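Local coordinates for probable glutathione S-transferase 5 (Caenorhabditis elegans, PDB 1ZL9), which conjugates reduced glutathione to a wide range of exogenous and endogenous hydrophobic electrophiles, and may help detoxify reactive oxygen species during bacterial infection, at residues E120-K123 and K124-L128. Residues are numbered along the deposited sequence; the frame is centred on the assembly and turned at random.
Sequences ETLK and KDIFL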
loop_
_atom_site.group_PDB
_atom_site.type_symbol
_atom_site.label_atom_id
_atom_site.label_comp_id
_atom_site.label_asym_id
_atom_site.label_seq_id
_atom_site.Cartn_x
_atom_site.Cartn_y
_atom_site.Cartn_z
ATOM N N GLU A 120 -8.580 27.485 0.343
ATOM C CA GLU A 120 -9.978 27.476 -0.047
ATOM C C GLU A 120 -10.228 26.827 -1.404
ATOM O O GLU A 120 -11.128 25.998 -1.602
ATOM C CB GLU A 120 -10.479 28.936 -0.038
ATOM C CG GLU A 120 -11.909 29.115 -0.441
ATOM C CD GLU A 120 -12.369 30.579 -0.272
ATOM O OE1 GLU A 120 -12.893 30.898 0.846
ATOM O OE2 GLU A 120 -12.181 31.358 -1.246
ATOM N N THR A 121 -9.383 27.142 -2.333
ATOM C CA THR A 121 -9.474 26.590 -3.665
ATOM C C THR A 121 -9.163 25.101 -3.709
ATOM O O THR A 121 -9.893 24.321 -4.311
ATOM C CB THR A 121 -8.544 27.426 -4.582
ATOM O OG1 THR A 121 -9.044 28.771 -4.575
ATOM C CG2 THR A 121 -8.579 26.969 -5.957
ATOM N N LEU A 122 -8.095 24.719 -3.041
ATOM C CA LEU A 122 -7.735 23.327 -2.928
ATOM C C LEU A 122 -8.798 22.567 -2.188
ATOM O O LEU A 122 -9.078 21.444 -2.576
ATOM C CB LEU A 122 -6.412 23.136 -2.209
ATOM C CG LEU A 122 -5.226 23.618 -3.018
ATOM C CD1 LEU A 122 -4.028 23.766 -2.125
ATOM C CD2 LEU A 122 -4.904 22.724 -4.180
ATOM N N LYS A 123 -9.417 23.155 -1.169
ATOM C CA LYS A 123 -10.461 22.426 -0.449
ATOM C C LYS A 123 -11.570 21.975 -1.443
ATOM O O LYS A 123 -12.010 20.824 -1.450
ATOM C CB LYS A 123 -11.073 23.277 0.621
ATOM C CG LYS A 123 -12.029 22.523 1.559
ATOM C CD LYS A 123 -12.601 23.381 2.662
ATOM C CE LYS A 123 -13.764 22.654 3.358
ATOM N NZ LYS A 123 -14.383 23.453 4.514
ATOM N N LYS A 124 -12.041 22.896 -2.292
ATOM C CA LYS A 124 -13.198 22.587 -3.113
ATOM C C LYS A 124 -12.851 21.865 -4.416
ATOM O O LYS A 124 -13.579 21.010 -4.902
ATOM C CB LYS A 124 -14.002 23.869 -3.364
ATOM C CG LYS A 124 -13.384 24.814 -4.370
ATOM C CD LYS A 124 -14.195 26.151 -4.453
ATOM C CE LYS A 124 -13.610 27.045 -5.555
ATOM N NZ LYS A 124 -13.787 26.405 -6.849
ATOM N N ASP A 125 -11.724 22.201 -4.997
ATOM C CA ASP A 125 -11.328 21.612 -6.258
ATOM C C ASP A 125 -10.657 20.249 -6.109
ATOM O O ASP A 125 -10.692 19.436 -7.017
ATOM C CB ASP A 125 -10.325 22.548 -6.944
ATOM C CG ASP A 125 -10.982 23.825 -7.490
ATOM O OD1 ASP A 125 -12.228 23.962 -7.416
ATOM O OD2 ASP A 125 -10.304 24.699 -8.018
ATOM N N ILE A 126 -9.949 20.030 -5.011
ATOM C CA ILE A 126 -9.196 18.771 -4.869
ATOM C C ILE A 126 -9.714 17.889 -3.719
ATOM O O ILE A 126 -9.968 16.692 -3.873
ATOM C CB ILE A 126 -7.664 19.089 -4.631
ATOM C CG1 ILE A 126 -6.990 19.743 -5.861
ATOM C CG2 ILE A 126 -6.907 17.831 -4.275
ATOM C CD1 ILE A 126 -7.169 19.053 -7.166
ATOM N N PHE A 127 -9.824 18.474 -2.540
ATOM C CA PHE A 127 -10.110 17.656 -1.379
ATOM C C PHE A 127 -11.551 17.120 -1.431
ATOM O O PHE A 127 -11.753 15.948 -1.321
ATOM C CB PHE A 127 -9.855 18.419 -0.078
ATOM C CG PHE A 127 -10.389 17.688 1.112
ATOM C CD1 PHE A 127 -9.748 16.499 1.566
ATOM C CD2 PHE A 127 -11.541 18.100 1.746
ATOM C CE1 PHE A 127 -10.252 15.817 2.688
ATOM C CE2 PHE A 127 -12.060 17.359 2.877
ATOM C CZ PHE A 127 -11.430 16.232 3.294
ATOM N N LEU A 128 -12.543 17.977 -1.630
ATOM C CA LEU A 128 -13.916 17.527 -1.448
ATOM C C LEU A 128 -14.335 16.454 -2.429
ATOM O O LEU A 128 -15.010 15.483 -2.022
ATOM C CB LEU A 128 -14.925 18.705 -1.419
ATOM C CG LEU A 128 -14.834 19.458 -0.088
ATOM C CD1 LEU A 128 -15.621 20.779 -0.151
ATOM C CD2 LEU A 128 -15.373 18.641 1.067
#
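With CG of Leu122 and CG1 of Ile126 both anti to their carbonyl carbons (chi1 -69° and -67°), the two side chains run side by side in the same direction, and CD2 of Leu122 rests against CG1 of Ile126 at 4.0 Å. One residue earlier, Thr121 and Asp125 also lie side by side, but here a methyl, CG2 of Thr121, meets a carboxylate oxygen, OD2 of Asp125, at 3.5 Å; the hydroxyl OG1, on the branch beside the backbone N, hydrogen-bonds OD1 of Asp118, just before the helix. The carboxylate of Asp125 is drawn instead to its neighbour Lys124, whose CG sits between the backbone N and the carbonyl carbon and whose chain bends at its last torsion (chi4 65°). NZ thus meets OD1 from the syn side, though clearly out of the carboxylate plane, 3.0 Å away in an exposed salt bridge.

The backbone beneath illustrates how a helix accommodates one extra residue in a turn. Asp125 N still bonds to Thr121 O at 2.9 Å, in the ordinary i to i+4 pattern. Leu122 O then accepts twice, from Ile126 N at 2.9 Å and from Phe127 N at 3.1 Å; the nearer donor is tilted from the carbonyl plane and the farther is almost in line with C=O. Lys123 O completes the shift, taking Leu128 N at 2.9 Å. Phe127 stacks on Tyr107 of helix 84-112, which Leu122 also touches. Consecutive i to i+5 bonds define a π-helical turn, here within the first turns of helix 119-145 in the all-helical C-terminal domain of the glutathione transferase fold.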